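Local coordinates for protein sensor-type histidine kinase PrrB (Mycobacterium tuberculosis, PDB 1YSR) that probably acts as the sensor kinase of the PrrB/PrrA two-component system, using ATP to phosphorylate histidine, and is represented here by its C-terminal ATP-binding domain, at residues N53-N57 and L114-V119; L13-A17 and L47-D52; V78-D84 and A140-L146. All blocks are in the same frame, centred on the assembly; numbering follows the deposited sequence.

Contact 1: N53-N57 and L114-V119; sequences NAIAN and LGLALV
A buried helix-to-loop contact sets Asn53 and Asn57, one turn apart on helix 44-61, against Gly115 and the first turn of helix 117-125. Asn57 carries the direct polar link: its OD1 takes the N-H of Gly115 at 3.2 Å in an almost straight bond (173°), the donor standing above the carbonyl plane. The other end of this amide, ND2, gives a hydrogen to Asn53 O at 2.8 Å. That oxygen also accepts the helical Asn57 N, which arrives on the opposite face of the carbonyl. With OD1 and ND2 each bonded, the rotation of the Asn57 amide is held. Apolar groups fill in around it: Leu114 CD1 lies 3.6 Å from Asn57 CB, and Leu116 CD2 comes within 3.7 Å of Asn57 ND2. Asn53 works through a water. With its CG anti to the backbone N (chi1 -171°), it directs OD1 toward the loop, where the water donates to OD1 at 2.7 Å and to Gly115 O, and accepts from Leu118 N; Asn53 ND2 bonds to Ser102. Asparagines of the N-box helix facing the glycine-containing G2 box are typical of GHKL kinases, where in relatives the two border the ATP pocket.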
# COMPACT_ATOMS: atom_id res chain seq x y z
N ASN A 53 -11.83 1.56 -7.78
CA ASN A 53 -12.79 1.26 -8.80
C ASN A 53 -14.21 1.10 -8.17
O ASN A 53 -15.23 1.52 -8.75
CB ASN A 53 -12.38 -0.02 -9.52
CG ASN A 53 -13.21 -0.30 -10.77
OD1 ASN A 53 -13.80 -1.36 -10.90
ND2 ASN A 53 -13.23 0.65 -11.71
N ALA A 54 -14.25 0.41 -7.02
CA ALA A 54 -15.53 0.16 -6.30
C ALA A 54 -16.13 1.51 -5.87
O ALA A 54 -17.34 1.75 -6.08
CB ALA A 54 -15.27 -0.71 -5.12
N ILE A 55 -15.31 2.41 -5.30
CA ILE A 55 -15.83 3.77 -4.98
C ILE A 55 -16.30 4.53 -6.21
O ILE A 55 -17.35 5.13 -6.19
CB ILE A 55 -14.78 4.55 -4.24
CG1 ILE A 55 -14.43 3.84 -2.91
CG2 ILE A 55 -15.25 5.98 -3.98
CD1 ILE A 55 -13.17 4.43 -2.18
N ALA A 56 -15.55 4.45 -7.31
CA ALA A 56 -15.93 5.16 -8.49
C ALA A 56 -17.22 4.66 -9.09
O ALA A 56 -18.08 5.44 -9.52
CB ALA A 56 -14.77 5.14 -9.52
N ASN A 57 -17.44 3.36 -9.06
CA ASN A 57 -18.64 2.81 -9.57
C ASN A 57 -19.81 3.21 -8.69
O ASN A 57 -20.89 3.48 -9.18
CB ASN A 57 -18.50 1.31 -9.69
CG ASN A 57 -17.88 0.92 -11.01
OD1 ASN A 57 -18.54 1.01 -12.01
ND2 ASN A 57 -16.56 0.68 -11.04
N LEU A 114 -21.97 0.41 -15.27
CA LEU A 114 -21.47 -0.14 -14.01
C LEU A 114 -20.68 -1.43 -14.28
O LEU A 114 -21.25 -2.42 -14.78
CB LEU A 114 -22.62 -0.46 -13.05
CG LEU A 114 -22.28 -1.21 -11.76
CD1 LEU A 114 -21.60 -0.31 -10.70
CD2 LEU A 114 -23.54 -1.77 -11.20
N GLY A 115 -19.41 -1.44 -13.88
CA GLY A 115 -18.52 -2.53 -14.24
C GLY A 115 -17.50 -2.68 -13.17
O GLY A 115 -16.83 -1.71 -12.81
N LEU A 116 -17.42 -3.90 -12.65
CA LEU A 116 -16.51 -4.23 -11.55
C LEU A 116 -15.48 -5.34 -11.88
O LEU A 116 -14.99 -6.01 -10.98
CB LEU A 116 -17.32 -4.63 -10.31
CG LEU A 116 -18.17 -3.51 -9.70
CD1 LEU A 116 -19.14 -4.05 -8.67
CD2 LEU A 116 -17.28 -2.45 -9.11
N ALA A 117 -15.19 -5.58 -13.16
CA ALA A 117 -14.25 -6.63 -13.55
C ALA A 117 -12.85 -6.44 -13.00
O ALA A 117 -12.14 -7.44 -12.79
CB ALA A 117 -14.16 -6.74 -15.04
N LEU A 118 -12.44 -5.17 -12.80
CA LEU A 118 -11.10 -4.89 -12.20
C LEU A 118 -11.04 -5.44 -10.81
O LEU A 118 -10.05 -6.06 -10.42
CB LEU A 118 -10.76 -3.40 -12.17
CG LEU A 118 -10.13 -2.67 -13.36
CD1 LEU A 118 -9.83 -1.20 -12.98
CD2 LEU A 118 -8.87 -3.39 -13.84
N VAL A 119 -12.11 -5.23 -10.07
CA VAL A 119 -12.24 -5.75 -8.75
C VAL A 119 -12.14 -7.27 -8.75
O VAL A 119 -11.36 -7.86 -8.00
CB VAL A 119 -13.54 -5.28 -8.10
CG1 VAL A 119 -13.66 -5.82 -6.71
CG2 VAL A 119 -13.60 -3.75 -8.06
O HOH W 1 -13.87 -2.33 -13.42

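Contact 2: L13-A17 and L47-D52; sequences LLDRA and LRLAVD
Asp52 OD1, facing Ala17 across the helix pair, is gripped twice: by Arg48 NE at 2.7 Å, in a salt bridge lying close to the guanidinium plane, and by a water at 2.8 Å. The same water donates to Ala17 O, making a polar bridge between the helices where no direct hydrogen bond spans them. Arg48 CG is anti to the backbone N, and the chain then bends at chi2 (60°), which brings the flat guanidinium over helix 10-24. Ala17 CA sits over the centre of one face, 3.6 Å from Arg48 CZ, an approach that a residue as small as alanine permits. Arg48 NH1 also forms a salt bridge with Asp20, so carboxylates from both helices share the charge. Arg16 is a like charge nearby, with NE 4.3 Å from Arg48 NH2; its salt bridge to Asp12 probably softens the repulsion. Below this polar edge the helices meet through hydrocarbon. Branched Val51 offers CG1 to Ala17 CB at 3.8 Å and CG2 to Leu14 CD2, while Leu13 CD1 packs on Leu47 CB at 3.8 Å. The axes of segments 13-17 and 47-52 approach to 10.3 Å and cross at -46°, consistent with ridges-into-grooves packing of residues spaced four apart. Two helices lying together, with Leu14 reaching the sheet at Leu32, are characteristic of the helical layer of the Bergerat α/β sandwich.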
# COMPACT_ATOMS: atom_id res chain seq x y z
N LEU A 13 -4.75 0.97 4.02
CA LEU A 13 -5.09 1.15 2.61
C LEU A 13 -6.50 1.75 2.47
O LEU A 13 -6.72 2.70 1.71
CB LEU A 13 -4.99 -0.22 1.88
CG LEU A 13 -5.10 -0.16 0.33
CD1 LEU A 13 -4.36 -1.36 -0.27
CD2 LEU A 13 -6.58 -0.30 -0.06
N LEU A 14 -7.45 1.16 3.15
CA LEU A 14 -8.84 1.68 3.13
C LEU A 14 -8.92 3.13 3.65
O LEU A 14 -9.66 3.96 3.11
CB LEU A 14 -9.78 0.74 3.91
CG LEU A 14 -9.97 -0.68 3.31
CD1 LEU A 14 -10.89 -1.57 4.19
CD2 LEU A 14 -10.56 -0.60 1.91
N ASP A 15 -8.22 3.39 4.75
CA ASP A 15 -8.23 4.72 5.40
C ASP A 15 -7.72 5.73 4.37
O ASP A 15 -8.35 6.75 4.17
CB ASP A 15 -7.40 4.73 6.66
CG ASP A 15 -7.76 5.89 7.62
OD1 ASP A 15 -8.81 6.56 7.45
OD2 ASP A 15 -6.97 6.08 8.56
N ARG A 16 -6.61 5.43 3.69
CA ARG A 16 -6.09 6.35 2.67
C ARG A 16 -7.00 6.44 1.49
O ARG A 16 -7.16 7.50 0.93
CB ARG A 16 -4.68 5.99 2.13
CG ARG A 16 -3.58 5.84 3.18
CD ARG A 16 -2.21 5.48 2.50
NE ARG A 16 -2.23 4.33 1.58
CZ ARG A 16 -1.92 3.06 1.89
NH1 ARG A 16 -1.56 2.70 3.12
NH2 ARG A 16 -1.97 2.12 0.96
N ALA A 17 -7.57 5.31 1.06
CA ALA A 17 -8.47 5.35 -0.07
C ALA A 17 -9.63 6.30 0.21
O ALA A 17 -10.08 7.02 -0.68
CB ALA A 17 -9.00 3.94 -0.36
N LEU A 47 -4.66 -3.85 -5.01
CA LEU A 47 -5.75 -3.78 -3.99
C LEU A 47 -6.35 -2.37 -3.93
O LEU A 47 -7.59 -2.19 -3.88
CB LEU A 47 -5.26 -4.23 -2.62
CG LEU A 47 -4.96 -5.72 -2.60
CD1 LEU A 47 -4.17 -6.05 -1.39
CD2 LEU A 47 -6.25 -6.60 -2.72
N ARG A 48 -5.47 -1.39 -3.94
CA ARG A 48 -5.93 -0.00 -3.90
C ARG A 48 -6.77 0.30 -5.12
O ARG A 48 -7.79 0.97 -5.04
CB ARG A 48 -4.76 0.97 -3.78
CG ARG A 48 -5.17 2.47 -3.84
CD ARG A 48 -6.16 2.91 -2.71
NE ARG A 48 -6.53 4.28 -3.06
CZ ARG A 48 -5.88 5.35 -2.60
NH1 ARG A 48 -6.21 6.55 -3.04
NH2 ARG A 48 -4.94 5.21 -1.70
N LEU A 49 -6.32 -0.15 -6.29
CA LEU A 49 -7.08 0.08 -7.50
C LEU A 49 -8.52 -0.53 -7.46
O LEU A 49 -9.51 0.11 -7.95
CB LEU A 49 -6.33 -0.51 -8.68
CG LEU A 49 -6.96 -0.44 -10.07
CD1 LEU A 49 -7.10 0.95 -10.54
CD2 LEU A 49 -6.08 -1.32 -11.02
N ALA A 50 -8.62 -1.74 -6.92
CA ALA A 50 -9.92 -2.47 -6.76
C ALA A 50 -10.84 -1.58 -5.92
O ALA A 50 -12.03 -1.34 -6.28
CB ALA A 50 -9.68 -3.81 -6.12
N VAL A 51 -10.31 -1.09 -4.81
CA VAL A 51 -11.09 -0.20 -3.90
C VAL A 51 -11.47 1.09 -4.59
O VAL A 51 -12.62 1.53 -4.51
CB VAL A 51 -10.33 0.03 -2.57
CG1 VAL A 51 -11.08 1.03 -1.73
CG2 VAL A 51 -10.20 -1.29 -1.79
N ASP A 52 -10.51 1.73 -5.27
CA ASP A 52 -10.77 2.92 -6.06
C ASP A 52 -11.88 2.69 -7.06
O ASP A 52 -12.75 3.54 -7.19
CB ASP A 52 -9.49 3.38 -6.84
CG ASP A 52 -8.40 3.96 -5.93
OD1 ASP A 52 -8.68 4.23 -4.76
OD2 ASP A 52 -7.23 4.16 -6.42
O HOH W 2 -9.41 6.49 -3.25

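Contact 3: V78-D84 and A140-L146; sequences VEIAIDD and ARLVLRL
Backbone hydrogen bonds pair Val78, Ile80 and Ile82 reciprocally with Leu146, Leu144 and Leu142, making two antiparallel strands. Beyond them Asp84 N donates to Ala140 O at 2.8 Å, and Ala140 N returns a bond to Asp84 OD1 from above the carboxylate plane; that oxygen also accepts from Gly86 N. Apolar contacts occupy the face bearing these six aliphatic residues: the beta-branched Val78, Ile80 and Ile82 suit the extended backbone, and the leucines add bulk to the buried layer. Ile80 CD1 meets Leu146 CD1 at 4.0 Å, and Ile82 and Leu142 press on Ala54 of helix 44-61. On the other face Arg141, extended from CG to NE, runs alongside Asp83, the flat groups nearly coplanar; its NH1 reaches the syn lone pair of Asp83 OD2 at 2.9 Å, while Asp83 OD1 accepts from Ser135. Arg141 NH2 lies 3.5 Å from Glu79 OE2 in a longer salt bridge, the carboxylate and guanidinium planes 81° apart; small Ala81 sets CB over one guanidinium face, 3.2 Å from Arg141 NH1. Glu133 on strand 129-134 bridges to both Arg141 and Arg145. One apolar face under helices and one rich in charge mark the histidine kinase ATP-binding sheet, and Asp84 opens its DxGxG G1 box.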
# COMPACT_ATOMS: atom_id res chain seq x y z
N VAL A 78 -9.26 -11.80 5.45
CA VAL A 78 -10.01 -10.58 5.65
C VAL A 78 -11.20 -10.45 4.68
O VAL A 78 -11.15 -10.91 3.55
CB VAL A 78 -9.05 -9.40 5.48
CG1 VAL A 78 -8.48 -9.37 4.04
CG2 VAL A 78 -9.67 -8.05 5.87
N GLU A 79 -12.25 -9.79 5.15
CA GLU A 79 -13.42 -9.52 4.33
C GLU A 79 -13.41 -8.00 4.29
O GLU A 79 -13.52 -7.35 5.32
CB GLU A 79 -14.67 -10.11 5.01
CG GLU A 79 -16.02 -9.61 4.58
CD GLU A 79 -17.14 -10.36 5.31
OE1 GLU A 79 -17.19 -11.61 5.15
OE2 GLU A 79 -17.94 -9.71 6.04
N ILE A 80 -13.17 -7.46 3.10
CA ILE A 80 -13.18 -6.03 2.85
C ILE A 80 -14.56 -5.72 2.25
O ILE A 80 -15.03 -6.43 1.38
CB ILE A 80 -12.12 -5.69 1.79
CG1 ILE A 80 -10.71 -5.99 2.35
CG2 ILE A 80 -12.23 -4.20 1.29
CD1 ILE A 80 -9.61 -6.02 1.27
N ALA A 81 -15.21 -4.67 2.70
CA ALA A 81 -16.52 -4.32 2.10
C ALA A 81 -16.58 -2.88 1.73
O ALA A 81 -16.06 -2.04 2.47
CB ALA A 81 -17.67 -4.65 3.12
N ILE A 82 -17.18 -2.59 0.58
CA ILE A 82 -17.39 -1.19 0.18
C ILE A 82 -18.91 -1.08 0.09
O ILE A 82 -19.56 -1.72 -0.78
CB ILE A 82 -16.74 -0.85 -1.19
CG1 ILE A 82 -15.19 -1.05 -1.11
CG2 ILE A 82 -17.02 0.54 -1.53
CD1 ILE A 82 -14.65 -2.26 -1.83
N ASP A 83 -19.49 -0.46 1.12
CA ASP A 83 -20.98 -0.27 1.19
C ASP A 83 -21.40 1.11 0.69
O ASP A 83 -20.72 2.08 0.99
CB ASP A 83 -21.40 -0.38 2.68
CG ASP A 83 -21.58 -1.79 3.12
OD1 ASP A 83 -22.67 -2.33 2.88
OD2 ASP A 83 -20.63 -2.35 3.72
N ASP A 84 -22.48 1.23 -0.10
CA ASP A 84 -22.88 2.56 -0.56
C ASP A 84 -24.43 2.73 -0.43
O ASP A 84 -25.15 1.75 -0.20
CB ASP A 84 -22.39 2.89 -1.99
CG ASP A 84 -23.09 2.04 -3.06
OD1 ASP A 84 -24.32 2.17 -3.25
OD2 ASP A 84 -22.43 1.22 -3.71
N ALA A 140 -25.25 -0.76 -3.03
CA ALA A 140 -24.49 -1.99 -3.20
C ALA A 140 -23.54 -2.19 -2.02
O ALA A 140 -23.08 -1.22 -1.42
CB ALA A 140 -23.72 -1.89 -4.49
N ARG A 141 -23.24 -3.46 -1.72
CA ARG A 141 -22.18 -3.81 -0.83
C ARG A 141 -21.27 -4.75 -1.66
O ARG A 141 -21.69 -5.86 -2.07
CB ARG A 141 -22.77 -4.56 0.36
CG ARG A 141 -21.75 -5.13 1.32
CD ARG A 141 -22.44 -5.45 2.66
NE ARG A 141 -21.75 -6.54 3.31
CZ ARG A 141 -20.80 -6.37 4.20
NH1 ARG A 141 -20.47 -5.14 4.56
NH2 ARG A 141 -20.20 -7.42 4.74
N LEU A 142 -20.07 -4.28 -1.97
CA LEU A 142 -19.12 -5.12 -2.68
C LEU A 142 -18.17 -5.70 -1.66
O LEU A 142 -17.54 -4.96 -0.90
CB LEU A 142 -18.33 -4.29 -3.69
CG LEU A 142 -17.14 -4.88 -4.48
CD1 LEU A 142 -17.44 -6.12 -5.12
CD2 LEU A 142 -16.81 -3.87 -5.52
N VAL A 143 -18.04 -7.03 -1.66
CA VAL A 143 -17.31 -7.71 -0.65
C VAL A 143 -16.16 -8.46 -1.29
O VAL A 143 -16.36 -9.25 -2.20
CB VAL A 143 -18.14 -8.73 0.17
CG1 VAL A 143 -17.29 -9.18 1.33
CG2 VAL A 143 -19.38 -8.10 0.73
N LEU A 144 -14.96 -8.20 -0.81
CA LEU A 144 -13.78 -8.95 -1.34
C LEU A 144 -13.33 -9.80 -0.24
O LEU A 144 -13.07 -9.30 0.83
CB LEU A 144 -12.63 -8.03 -1.64
CG LEU A 144 -12.66 -6.94 -2.66
CD1 LEU A 144 -11.26 -6.95 -3.26
CD2 LEU A 144 -13.71 -7.20 -3.69
N ARG A 145 -13.27 -11.11 -0.47
CA ARG A 145 -12.85 -12.01 0.57
C ARG A 145 -11.49 -12.61 0.22
O ARG A 145 -11.37 -13.35 -0.73
CB ARG A 145 -13.88 -13.11 0.75
CG ARG A 145 -15.15 -12.62 1.38
CD ARG A 145 -16.15 -13.73 1.56
NE ARG A 145 -17.48 -13.35 1.10
CZ ARG A 145 -18.36 -12.76 1.88
NH1 ARG A 145 -18.03 -12.49 3.13
NH2 ARG A 145 -19.56 -12.43 1.44
N LEU A 146 -10.49 -12.27 1.02
CA LEU A 146 -9.11 -12.55 0.71
C LEU A 146 -8.42 -13.38 1.79
O LEU A 146 -8.62 -13.11 2.99
CB LEU A 146 -8.32 -11.27 0.51
CG LEU A 146 -8.83 -10.29 -0.51
CD1 LEU A 146 -7.91 -9.09 -0.61
CD2 LEU A 146 -9.11 -10.90 -1.87

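From the N terminus, contact 2 closes first, bringing helix 44-61 back beside helix 10-24 after the intervening strands 29-32 and 39-42. The later part of helix 44-61 then opens contact 1, and strand 77-84 opens contact 3 before contact 1 closes at 114-119; contact 3 closes last, at 140-146, so these two cross while contact 2 precedes both. The unmodelled residues 103-113 fall inside both crossing loops. Helix 44-61 serves contacts 1 and 2, lying between helices 10-24 and 117-125. All three helices rest on the sheet: Leu14 touches Ile80, Leu47 touches Leu146, and Val119 touches Leu144, completing a two-layer domain.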